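Local structure of OxsB protein (Bacillus megaterium, 5UL3) at residues I133-L138 with Y359-E364; D293-I298 with G303-E308; T60-V63 with K69-V72. The protein catalyses the cobalamin-dependent, radical S-adenosylmethionine-driven oxidative ring contraction of dAMP to an oxetane aldehyde in oxetanocin A biosynthesis. All blocks are in the same frame, centred on the assembly; numbering follows the deposited sequence.

Interaction 1. Residues I133-L138 with Y359-E364; sequences IPRLNL and YMADEE. With EDO (1,2-ethanediol), chain V.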
ATOM      1  N   ILE A 133      -5.858   4.402 -11.775  1.00 52.83           N
ATOM      2  CA  ILE A 133      -6.353   5.351 -10.781  1.00 46.76           C
ATOM      3  C   ILE A 133      -5.226   5.618  -9.785  1.00 43.89           C
ATOM      4  O   ILE A 133      -4.894   4.725  -8.992  1.00 35.11           O
ATOM      5  CB  ILE A 133      -7.606   4.823 -10.072  1.00 50.24           C
ATOM      6  CG1 ILE A 133      -8.721   4.540 -11.089  1.00 47.93           C
ATOM      7  CG2 ILE A 133      -8.073   5.822  -9.030  1.00 42.98           C
ATOM      8  CD1 ILE A 133      -9.187   5.776 -11.858  1.00 52.17           C
ATOM      9  N   PRO A 134      -4.639   6.803  -9.771  1.00 40.23           N
ATOM     10  CA  PRO A 134      -3.445   7.026  -8.951  1.00 35.47           C
ATOM     11  C   PRO A 134      -3.773   7.161  -7.468  1.00 37.48           C
ATOM     12  O   PRO A 134      -4.911   7.397  -7.064  1.00 34.64           O
ATOM     13  CB  PRO A 134      -2.883   8.335  -9.512  1.00 36.91           C
ATOM     14  CG  PRO A 134      -4.080   9.053 -10.037  1.00 47.38           C
ATOM     15  CD  PRO A 134      -5.035   8.000 -10.530  1.00 38.31           C
ATOM     16  N   ARG A 135      -2.738   6.984  -6.650  1.00 25.81           N
ATOM     17  CA  ARG A 135      -2.779   7.345  -5.238  1.00 26.06           C
ATOM     18  C   ARG A 135      -1.496   8.108  -4.934  1.00 25.57           C
ATOM     19  O   ARG A 135      -0.449   7.846  -5.532  1.00 26.85           O
ATOM     20  CB  ARG A 135      -2.892   6.120  -4.306  1.00 34.16           C
ATOM     21  CG  ARG A 135      -1.692   5.201  -4.403  1.00 38.32           C
ATOM     22  CD  ARG A 135      -1.827   3.897  -3.592  1.00 45.43           C
ATOM     23  NE  ARG A 135      -1.369   3.928  -2.194  1.00 42.76           N
ATOM     24  CZ  ARG A 135      -0.119   4.175  -1.786  1.00 49.37           C
ATOM     25  NH1 ARG A 135       0.837   4.480  -2.665  1.00 39.37           N
ATOM     26  NH2 ARG A 135       0.178   4.136  -0.476  1.00 29.36           N
ATOM     27  N   LEU A 136      -1.605   9.084  -4.048  1.00 24.26           N
ATOM     28  CA  LEU A 136      -0.442   9.860  -3.621  1.00 24.44           C
ATOM     29  C   LEU A 136       0.737   8.937  -3.349  1.00 27.08           C
ATOM     30  O   LEU A 136       0.636   7.995  -2.550  1.00 23.70           O
ATOM     31  CB  LEU A 136      -0.804  10.652  -2.367  1.00 24.84           C
ATOM     32  CG  LEU A 136       0.323  11.490  -1.740  1.00 24.29           C
ATOM     33  CD1 LEU A 136       0.881  12.509  -2.718  1.00 30.64           C
ATOM     34  CD2 LEU A 136      -0.182  12.170  -0.480  1.00 28.40           C
ATOM     35  N   ASN A 137       1.851   9.164  -4.040  1.00 22.97           N
ATOM     36  CA  ASN A 137       2.974   8.236  -3.944  1.00 24.86           C
ATOM     37  C   ASN A 137       3.853   8.595  -2.753  1.00 25.58           C
ATOM     38  O   ASN A 137       4.627   9.558  -2.796  1.00 21.12           O
ATOM     39  CB  ASN A 137       3.804   8.196  -5.219  1.00 24.96           C
ATOM     40  CG  ASN A 137       4.935   7.173  -5.125  1.00 30.31           C
ATOM     41  OD1 ASN A 137       6.105   7.542  -5.061  1.00 25.66           O
ATOM     42  ND2 ASN A 137       4.579   5.871  -5.073  1.00 25.60           N
ATOM     43  N   LEU A 138       3.784   7.776  -1.711  1.00 22.77           N
ATOM     44  CA  LEU A 138       4.589   8.020  -0.518  1.00 23.17           C
ATOM     45  C   LEU A 138       6.043   7.627  -0.720  1.00 23.16           C
ATOM     46  O   LEU A 138       6.933   8.203  -0.074  1.00 23.16           O
ATOM     47  CB  LEU A 138       3.990   7.235   0.652  1.00 21.41           C
ATOM     48  CG  LEU A 138       2.525   7.593   0.955  1.00 21.02           C
ATOM     49  CD1 LEU A 138       2.015   6.765   2.126  1.00 23.14           C
ATOM     50  CD2 LEU A 138       2.379   9.096   1.278  1.00 24.06           C
ATOM     51  N   TYR A 359      -6.341   6.487   2.764  1.00 24.15           N
ATOM     52  CA  TYR A 359      -5.938   5.083   2.713  1.00 25.12           C
ATOM     53  C   TYR A 359      -4.614   4.979   3.458  1.00 22.90           C
ATOM     54  O   TYR A 359      -3.574   5.398   2.940  1.00 24.02           O
ATOM     55  CB  TYR A 359      -5.834   4.615   1.277  1.00 25.77           C
ATOM     56  CG  TYR A 359      -7.189   4.757   0.616  1.00 32.66           C
ATOM     57  CD1 TYR A 359      -7.588   5.963   0.025  1.00 35.33           C
ATOM     58  CD2 TYR A 359      -8.103   3.711   0.656  1.00 36.43           C
ATOM     59  CE1 TYR A 359      -8.852   6.101  -0.535  1.00 36.28           C
ATOM     60  CE2 TYR A 359      -9.366   3.838   0.093  1.00 42.64           C
ATOM     61  CZ  TYR A 359      -9.733   5.025  -0.502  1.00 47.72           C
ATOM     62  OH  TYR A 359     -10.995   5.131  -1.051  1.00 50.72           O
ATOM     63  N   MET A 360      -4.662   4.447   4.679  1.00 20.52           N
ATOM     64  CA  MET A 360      -3.439   4.307   5.466  1.00 20.22           C
ATOM     65  C   MET A 360      -2.548   3.244   4.845  1.00 27.77           C
ATOM     66  O   MET A 360      -2.992   2.117   4.561  1.00 26.17           O
ATOM     67  CB  MET A 360      -3.730   3.938   6.924  1.00 23.65           C
ATOM     68  CG  MET A 360      -4.594   4.892   7.709  1.00 30.14           C
ATOM     69  SD  MET A 360      -3.874   6.548   7.882  1.00 30.63           S
ATOM     70  CE  MET A 360      -5.012   7.210   9.099  1.00 34.27           C
ATOM     71  N   ALA A 361      -1.282   3.597   4.651  1.00 21.02           N
ATOM     72  CA  ALA A 361      -0.331   2.691   4.026  1.00 18.09           C
ATOM     73  C   ALA A 361       0.281   1.696   5.014  1.00 20.86           C
ATOM     74  O   ALA A 361       0.930   0.744   4.564  1.00 22.58           O
ATOM     75  CB  ALA A 361       0.807   3.486   3.365  1.00 23.87           C
ATOM     76  N   ASP A 362       0.063   1.886   6.317  1.00 20.42           N
ATOM     77  CA  ASP A 362       0.712   1.070   7.359  1.00 19.40           C
ATOM     78  C   ASP A 362       0.527  -0.424   7.111  1.00 23.50           C
ATOM     79  O   ASP A 362      -0.588  -0.899   6.866  1.00 22.57           O
ATOM     80  CB  ASP A 362       0.131   1.395   8.739  1.00 22.29           C
ATOM     81  CG  ASP A 362       0.162   2.856   9.076  1.00 26.09           C
ATOM     82  OD1 ASP A 362      -0.113   3.707   8.196  1.00 26.39           O
ATOM     83  OD2 ASP A 362       0.388   3.159  10.255  1.00 23.19           O
ATOM     84  N   GLU A 363       1.625  -1.177   7.225  1.00 21.47           N
ATOM     85  CA  GLU A 363       1.497  -2.624   7.377  1.00 23.13           C
ATOM     86  C   GLU A 363       0.735  -2.968   8.646  1.00 26.13           C
ATOM     87  O   GLU A 363      -0.033  -3.940   8.678  1.00 24.36           O
ATOM     88  CB  GLU A 363       2.886  -3.273   7.405  1.00 20.40           C
ATOM     89  CG  GLU A 363       3.579  -3.308   6.054  1.00 23.36           C
ATOM     90  CD  GLU A 363       4.874  -4.089   6.120  1.00 24.40           C
ATOM     91  OE1 GLU A 363       5.725  -3.713   6.957  1.00 24.00           O
ATOM     92  OE2 GLU A 363       5.004  -5.099   5.380  1.00 26.20           O
ATOM     93  N   GLU A 364       0.955  -2.196   9.705  1.00 24.22           N
ATOM     94  CA  GLU A 364       0.444  -2.477  11.050  1.00 28.69           C
ATOM     95  C   GLU A 364       0.057  -1.136  11.667  1.00 26.25           C
ATOM     96  O   GLU A 364       0.880  -0.465  12.305  1.00 27.93           O
ATOM     97  CB  GLU A 364       1.487  -3.207  11.901  1.00 27.89           C
ATOM     98  CG  GLU A 364       1.036  -3.465  13.328  1.00 30.90           C
ATOM     99  CD  GLU A 364       2.073  -4.206  14.164  1.00 37.32           C
ATOM    100  OE1 GLU A 364       3.275  -4.205  13.806  1.00 34.01           O
ATOM    101  OE2 GLU A 364       1.669  -4.800  15.185  1.00 36.43           O
TER
HETATM  102  C1  EDO V 821      -5.720   3.217  -2.248  1.00 51.12           C
HETATM  103  O1  EDO V 821      -6.219   3.347  -3.590  1.00 61.29           O
HETATM  104  C2  EDO V 821      -4.600   2.179  -2.200  1.00 42.55           C
HETATM  105  O2  EDO V 821      -3.736   2.460  -1.095  1.00 47.69           O
HETATM  106  O   HOH W   1      -2.052   3.451   1.001  1.00 28.53           O
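R135 and L138 converge on the methyl group of A361 where the cobalamin-binding Rossmann domain meets the partial triose phosphate isomerase barrel of the AdoMet radical domain. R135 lies in the loop leading into helix 138-149 and L138 is that helix's first residue, while A361 follows directly on barrel strand 357-360, so the interface illustrates how two domains can share a cofactor. The apolar part is one contact, L138 CD1 to A361 CB at 3.7 Å. R135 NH2 adds a van der Waals approach, 3.9 Å from that CB, the methyl at the edge of the guanidinium group and in its plane.

The polar part is indirect. R135 NE donates to O2 of a bound ethanediol, probably from the crystallisation liquor, over 3.0 Å and with a bent N-H...O angle of 140°. A water accepts from R135 NH2 and donates to both Y359 O and the diol O2, bridging side chain, strand backbone and diol. The bend of the arginine chain at chi3 (-89°) turns NE toward the diol. NH2 has its main partner in cobalamin, by a hydrogen bond to O58. R135, A361 and E363 all bind the cofactor, and E363 is held in addition by a salt bridge to R323.

The diol also touches the aromatic ring: its C1 lies 3.5 Å above one face of Y359, displaced toward the rim, with CG the nearest ring atom.

Interaction 2. Residues D293-I298 with G303-E308; sequences DILGEI and GALTLE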
ATOM      1  N   ASP A 293       3.471  17.860  -4.341  1.00 24.96           N
ATOM      2  CA  ASP A 293       3.673  18.399  -5.691  1.00 25.53           C
ATOM      3  C   ASP A 293       2.736  17.776  -6.728  1.00 29.33           C
ATOM      4  O   ASP A 293       2.283  18.457  -7.658  1.00 28.38           O
ATOM      5  CB  ASP A 293       5.110  18.155  -6.154  1.00 25.68           C
ATOM      6  CG  ASP A 293       6.161  18.777  -5.225  1.00 26.70           C
ATOM      7  OD1 ASP A 293       5.895  18.950  -4.019  1.00 27.18           O
ATOM      8  OD2 ASP A 293       7.252  19.079  -5.737  1.00 27.22           O
ATOM      9  N   ILE A 294       2.487  16.468  -6.620  1.00 28.20           N
ATOM     10  CA  ILE A 294       1.725  15.735  -7.635  1.00 23.08           C
ATOM     11  C   ILE A 294       0.231  15.742  -7.354  1.00 24.72           C
ATOM     12  O   ILE A 294      -0.556  15.279  -8.196  1.00 27.18           O
ATOM     13  CB  ILE A 294       2.255  14.286  -7.731  1.00 24.35           C
ATOM     14  CG1 ILE A 294       3.786  14.269  -7.809  1.00 31.65           C
ATOM     15  CG2 ILE A 294       1.721  13.557  -8.972  1.00 26.37           C
ATOM     16  CD1 ILE A 294       4.368  14.937  -9.059  1.00 31.34           C
ATOM     17  N   LEU A 295      -0.194  16.296  -6.221  1.00 22.12           N
ATOM     18  CA  LEU A 295      -1.567  16.110  -5.769  1.00 25.42           C
ATOM     19  C   LEU A 295      -2.575  16.686  -6.768  1.00 30.89           C
ATOM     20  O   LEU A 295      -3.597  16.048  -7.062  1.00 27.10           O
ATOM     21  CB  LEU A 295      -1.748  16.739  -4.387  1.00 24.69           C
ATOM     22  CG  LEU A 295      -3.121  16.444  -3.776  1.00 28.91           C
ATOM     23  CD1 LEU A 295      -3.322  14.934  -3.653  1.00 28.07           C
ATOM     24  CD2 LEU A 295      -3.300  17.132  -2.427  1.00 28.42           C
ATOM     25  N   GLY A 296      -2.298  17.881  -7.305  1.00 26.69           N
ATOM     26  CA  GLY A 296      -3.199  18.470  -8.297  1.00 31.69           C
ATOM     27  C   GLY A 296      -3.461  17.556  -9.479  1.00 32.57           C
ATOM     28  O   GLY A 296      -4.607  17.384  -9.901  1.00 31.88           O
ATOM     29  N   GLU A 297      -2.413  16.927 -10.007  1.00 30.21           N
ATOM     30  CA  GLU A 297      -2.606  15.997 -11.110  1.00 34.79           C
ATOM     31  C   GLU A 297      -3.300  14.722 -10.647  1.00 34.90           C
ATOM     32  O   GLU A 297      -4.103  14.147 -11.389  1.00 36.93           O
ATOM     33  CB  GLU A 297      -1.267  15.677 -11.772  1.00 34.05           C
ATOM     34  CG  GLU A 297      -0.712  16.853 -12.572  1.00 37.67           C
ATOM     35  CD  GLU A 297      -1.657  17.276 -13.700  1.00 54.14           C
ATOM     36  OE1 GLU A 297      -1.953  16.428 -14.573  1.00 45.41           O
ATOM     37  OE2 GLU A 297      -2.121  18.440 -13.698  1.00 56.69           O
ATOM     38  N   ILE A 298      -2.994  14.255  -9.430  1.00 29.83           N
ATOM     39  CA  ILE A 298      -3.698  13.095  -8.886  1.00 28.61           C
ATOM     40  C   ILE A 298      -5.197  13.360  -8.818  1.00 32.31           C
ATOM     41  O   ILE A 298      -6.010  12.471  -9.106  1.00 33.08           O
ATOM     42  CB  ILE A 298      -3.128  12.725  -7.503  1.00 30.03           C
ATOM     43  CG1 ILE A 298      -1.733  12.144  -7.673  1.00 31.55           C
ATOM     44  CG2 ILE A 298      -4.044  11.744  -6.765  1.00 31.36           C
ATOM     45  CD1 ILE A 298      -0.990  12.051  -6.354  1.00 35.32           C
ATOM     46  N   GLY A 303      -7.791  10.454  -8.149  1.00 28.44           N
ATOM     47  CA  GLY A 303      -6.951   9.641  -7.287  1.00 28.00           C
ATOM     48  C   GLY A 303      -7.192   9.846  -5.801  1.00 33.27           C
ATOM     49  O   GLY A 303      -8.068  10.596  -5.375  1.00 31.30           O
ATOM     50  N   ALA A 304      -6.368   9.158  -4.994  1.00 30.83           N
ATOM     51  CA  ALA A 304      -6.630   8.969  -3.570  1.00 27.05           C
ATOM     52  C   ALA A 304      -5.537   9.559  -2.681  1.00 22.95           C
ATOM     53  O   ALA A 304      -4.349   9.526  -3.020  1.00 27.22           O
ATOM     54  CB  ALA A 304      -6.757   7.478  -3.250  1.00 24.42           C
ATOM     55  N   LEU A 305      -5.951  10.035  -1.507  1.00 24.61           N
ATOM     56  CA  LEU A 305      -5.018  10.439  -0.454  1.00 22.03           C
ATOM     57  C   LEU A 305      -4.515   9.224   0.325  1.00 25.97           C
ATOM     58  O   LEU A 305      -5.261   8.277   0.573  1.00 24.28           O
ATOM     59  CB  LEU A 305      -5.702  11.391   0.521  1.00 22.30           C
ATOM     60  CG  LEU A 305      -6.400  12.563  -0.159  1.00 29.51           C
ATOM     61  CD1 LEU A 305      -7.396  13.168   0.797  1.00 29.44           C
ATOM     62  CD2 LEU A 305      -5.345  13.568  -0.565  1.00 32.93           C
ATOM     63  N   THR A 306      -3.240   9.279   0.715  0.50 21.12           N
ATOM     64  CA  THR A 306      -2.587   8.222   1.477  0.50 22.62           C
ATOM     65  C   THR A 306      -1.773   8.860   2.592  0.50 20.07           C
ATOM     66  O   THR A 306      -1.480  10.057   2.567  0.50 20.18           O
ATOM     67  CB  THR A 306      -1.662   7.384   0.591  0.50 23.80           C
ATOM     68  OG1 THR A 306      -0.656   8.239   0.034  0.50 22.49           O
ATOM     69  CG2 THR A 306      -2.444   6.708  -0.542  0.50 17.74           C
ATOM     70  N   LEU A 307      -1.405   8.040   3.579  1.00 21.50           N
ATOM     71  CA  LEU A 307      -0.469   8.442   4.622  1.00 18.99           C
ATOM     72  C   LEU A 307       0.037   7.155   5.256  1.00 21.60           C
ATOM     73  O   LEU A 307      -0.699   6.172   5.327  1.00 21.19           O
ATOM     74  CB  LEU A 307      -1.123   9.308   5.697  1.00 22.50           C
ATOM     75  CG  LEU A 307      -0.153   9.874   6.743  1.00 26.25           C
ATOM     76  CD1 LEU A 307       0.937  10.705   6.056  1.00 27.10           C
ATOM     77  CD2 LEU A 307      -0.910  10.724   7.766  1.00 27.60           C
ATOM     78  N   GLU A 308       1.288   7.165   5.702  1.00 20.66           N
ATOM     79  CA  GLU A 308       1.846   6.049   6.465  1.00 24.30           C
ATOM     80  C   GLU A 308       2.104   6.562   7.875  1.00 23.10           C
ATOM     81  O   GLU A 308       2.923   7.470   8.060  1.00 22.84           O
ATOM     82  CB  GLU A 308       3.127   5.521   5.812  1.00 24.80           C
ATOM     83  CG  GLU A 308       3.572   4.127   6.368  1.00 24.44           C
ATOM     84  CD  GLU A 308       4.868   3.589   5.748  1.00 25.94           C
ATOM     85  OE1 GLU A 308       5.751   4.402   5.395  1.00 22.75           O
ATOM     86  OE2 GLU A 308       5.019   2.338   5.636  1.00 23.74           O
TER
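I298 and G303 meet through flat peptide groups. Over one face of the peptide linking G303 to A304 sits the I298 CG2 methyl, 3.6 Å from G303 CA and 3.8 Å from G303 C, reaching as far as the nitrogen of A304. At another peptide, the carbonyl of I298 takes the N-H of G303 at its oxygen; the 2.9 Å bond from G303 N to I298 O is moderately straight (153° at the hydrogen), and the donor is tilted 33° out of the carbonyl plane. Because G303 carries no side chain, the isoleucine methyl can settle directly against the backbone. CG2 is placed there by lying anti to the I298 backbone N, while CG1 stands beside that N.

The bond joins residues five apart in the chain and closes the turn by which helix 295-300 gives way to strand 305-311, the first of the parallel strands of the partial triose phosphate isomerase barrel in the AdoMet radical domain. One turn earlier in the helix, a leucine pair makes the side-chain contact: L295 CD1 comes within 3.9 Å of L305 CD2, the two side chains crossing at a slant. L295 CG is anti to its own N (chi1 -173°), which brings the end of the chain nearer the strand than its first bond would suggest. I354 touches both leucines, and helix 335-351 covers them with A348 against L295 and I345 against L305. Downstream on this strand, E308 OE2 hydrogen-bonds to cobalamin and OE1 forms a salt bridge with R311.

Interaction 3. Residues T60-V63 with K69-V72; sequences TLYV and KIHV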
ATOM      1  N   THR A  60      11.124  27.982   4.454  1.00 23.84           N
ATOM      2  CA  THR A  60      12.098  29.044   4.687  1.00 27.43           C
ATOM      3  C   THR A  60      12.465  29.686   3.361  1.00 24.13           C
ATOM      4  O   THR A  60      12.702  28.984   2.380  1.00 27.92           O
ATOM      5  CB  THR A  60      13.385  28.491   5.342  1.00 24.46           C
ATOM      6  OG1 THR A  60      13.052  27.792   6.535  1.00 26.29           O
ATOM      7  CG2 THR A  60      14.343  29.638   5.690  1.00 27.08           C
ATOM      8  N   LEU A  61      12.542  31.021   3.338  1.00 25.14           N
ATOM      9  CA  LEU A  61      13.013  31.763   2.177  1.00 27.62           C
ATOM     10  C   LEU A  61      14.360  32.409   2.486  1.00 24.74           C
ATOM     11  O   LEU A  61      14.515  33.056   3.527  1.00 28.28           O
ATOM     12  CB  LEU A  61      11.996  32.839   1.779  1.00 32.45           C
ATOM     13  CG  LEU A  61      12.435  33.802   0.685  1.00 35.63           C
ATOM     14  CD1 LEU A  61      12.635  33.078  -0.634  1.00 31.31           C
ATOM     15  CD2 LEU A  61      11.407  34.920   0.541  1.00 36.22           C
ATOM     16  N   TYR A  62      15.328  32.205   1.600  1.00 26.26           N
ATOM     17  CA  TYR A  62      16.596  32.924   1.625  1.00 32.89           C
ATOM     18  C   TYR A  62      16.582  33.946   0.498  1.00 31.88           C
ATOM     19  O   TYR A  62      16.322  33.598  -0.657  1.00 34.15           O
ATOM     20  CB  TYR A  62      17.787  31.976   1.459  1.00 27.86           C
ATOM     21  CG  TYR A  62      17.790  30.868   2.476  1.00 28.91           C
ATOM     22  CD1 TYR A  62      17.052  29.702   2.271  1.00 27.69           C
ATOM     23  CD2 TYR A  62      18.528  30.986   3.645  1.00 23.16           C
ATOM     24  CE1 TYR A  62      17.053  28.682   3.234  1.00 26.74           C
ATOM     25  CE2 TYR A  62      18.536  29.980   4.593  1.00 25.79           C
ATOM     26  CZ  TYR A  62      17.803  28.836   4.384  1.00 28.70           C
ATOM     27  OH  TYR A  62      17.824  27.859   5.351  1.00 24.72           O
ATOM     28  N   VAL A  63      16.843  35.198   0.835  1.00 32.07           N
ATOM     29  CA  VAL A  63      17.019  36.250  -0.158  1.00 36.40           C
ATOM     30  C   VAL A  63      18.497  36.607  -0.142  1.00 34.79           C
ATOM     31  O   VAL A  63      18.999  37.143   0.850  1.00 30.13           O
ATOM     32  CB  VAL A  63      16.145  37.476   0.135  1.00 38.83           C
ATOM     33  CG1 VAL A  63      16.196  38.448  -1.051  1.00 36.90           C
ATOM     34  CG2 VAL A  63      14.715  37.042   0.417  1.00 38.83           C
ATOM     35  N   LYS A  69      25.507  39.473   2.145  1.00 43.96           N
ATOM     36  CA  LYS A  69      24.255  39.883   2.777  0.50 42.56           C
ATOM     37  C   LYS A  69      23.171  38.883   2.385  1.00 38.70           C
ATOM     38  O   LYS A  69      22.713  38.891   1.239  1.00 37.50           O
ATOM     39  CB  LYS A  69      23.871  41.302   2.354  0.50 45.66           C
ATOM     40  CG  LYS A  69      22.873  41.984   3.267  0.50 49.22           C
ATOM     41  CD  LYS A  69      22.782  43.474   2.956  0.50 51.08           C
ATOM     42  CE  LYS A  69      21.833  44.185   3.909  0.50 53.36           C
ATOM     43  NZ  LYS A  69      21.684  45.628   3.561  0.50 58.77           N
ATOM     44  N   ILE A  70      22.764  38.037   3.334  1.00 39.95           N
ATOM     45  CA  ILE A  70      21.776  36.979   3.109  1.00 35.91           C
ATOM     46  C   ILE A  70      20.648  37.149   4.126  1.00 29.15           C
ATOM     47  O   ILE A  70      20.885  37.061   5.337  1.00 34.45           O
ATOM     48  CB  ILE A  70      22.406  35.579   3.237  1.00 34.68           C
ATOM     49  CG1 ILE A  70      23.492  35.372   2.179  1.00 31.97           C
ATOM     50  CG2 ILE A  70      21.334  34.468   3.173  1.00 35.63           C
ATOM     51  CD1 ILE A  70      24.303  34.114   2.395  1.00 37.57           C
ATOM     52  N   HIS A  71      19.427  37.382   3.638  1.00 33.04           N
ATOM     53  CA  HIS A  71      18.250  37.472   4.497  1.00 32.48           C
ATOM     54  C   HIS A  71      17.582  36.112   4.589  1.00 28.94           C
ATOM     55  O   HIS A  71      17.495  35.398   3.592  1.00 29.37           O
ATOM     56  CB  HIS A  71      17.233  38.466   3.945  1.00 37.90           C
ATOM     57  CG  HIS A  71      17.787  39.834   3.701  1.00 43.24           C
ATOM     58  ND1 HIS A  71      17.718  40.842   4.638  1.00 45.31           N
ATOM     59  CD2 HIS A  71      18.404  40.361   2.620  1.00 48.33           C
ATOM     60  CE1 HIS A  71      18.283  41.931   4.147  1.00 55.04           C
ATOM     61  NE2 HIS A  71      18.705  41.666   2.924  1.00 46.87           N
ATOM     62  N   VAL A  72      17.077  35.779   5.771  1.00 33.89           N
ATOM     63  CA  VAL A  72      16.408  34.500   5.991  1.00 31.71           C
ATOM     64  C   VAL A  72      15.067  34.768   6.660  1.00 26.39           C
ATOM     65  O   VAL A  72      15.019  35.382   7.735  1.00 31.09           O
ATOM     66  CB  VAL A  72      17.259  33.543   6.844  1.00 28.68           C
ATOM     67  CG1 VAL A  72      16.637  32.133   6.846  1.00 26.62           C
ATOM     68  CG2 VAL A  72      18.697  33.494   6.328  1.00 25.95           C
TER
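Y62 and V72 sit opposite each other as a non-hydrogen-bonded antiparallel pair, and the tyrosine can be followed outward from the strand. Its CB lies 4.0 Å from H71 O, the carbonyl that also receives a contact from the Y62 CA-H. With CG beside the backbone N (chi1 -55°), the ring runs alongside V72, both side chains pointing the same way. CD2 meets V72 CG2 at 3.7 Å, and at CE2 the nearer branch has become V72 CG1, at 3.6 Å; the two methyls thus follow one side of the ring. I70 CG2 approaches at the ring edge, but more loosely. At the tip, OH leaves the hairpin altogether and hydrogen-bonds to Q151 and N82. Its partners therefore tie the sheet to chain segments beyond it.

V72 CG1 serves a second neighbour, touching T60 CG2 at 3.6 Å, so this one methyl meets both the threonine methyl and the tyrosine ring.

The next pair is hydrogen-bonded. V63 N donates to H71 O and H71 N to V63 O, each bond 2.8 Å long and close to straight, at 160° and 162°. Their side chains lie on the sheet face away from Y62 and V72, with V63 CB and H71 CB 4.1 Å apart. The H71 ring has V63 O at its edge; its ND1 is bonded to Y102 OH on strand 102-106 and its NE2 to E65, which should fix the rotation of the imidazole.

Hydrogen-bonded and non-hydrogen-bonded pairs alternate as in any antiparallel pairing, and the short connection between the strands makes it a beta hairpin: strands 60-64 and 69-73 form the central two of a four-stranded antiparallel meander in the N-terminal domain, whose function is unknown.

Along the chain interaction 3 comes first and closes before the others open; interaction 2 is nested within the long loop closed by interaction 1. Interactions 1 and 2 are neighbours, with centres 9 Å apart, because strands 305-311 and 357-360 lie side by side in the barrel sheet. A probable hydrogen bond from A361 N to L307 O joins the two strand segments, and another between L136 O and T306 OG1 fastens the cobalamin-binding loop to strand 305-311. Interaction 3, about 36 Å and 31 Å from interactions 1 and 2 between centres, belongs to a separate sheet. Cofactor binding is thus concentrated at the domain junction, away from the N-terminal hairpin.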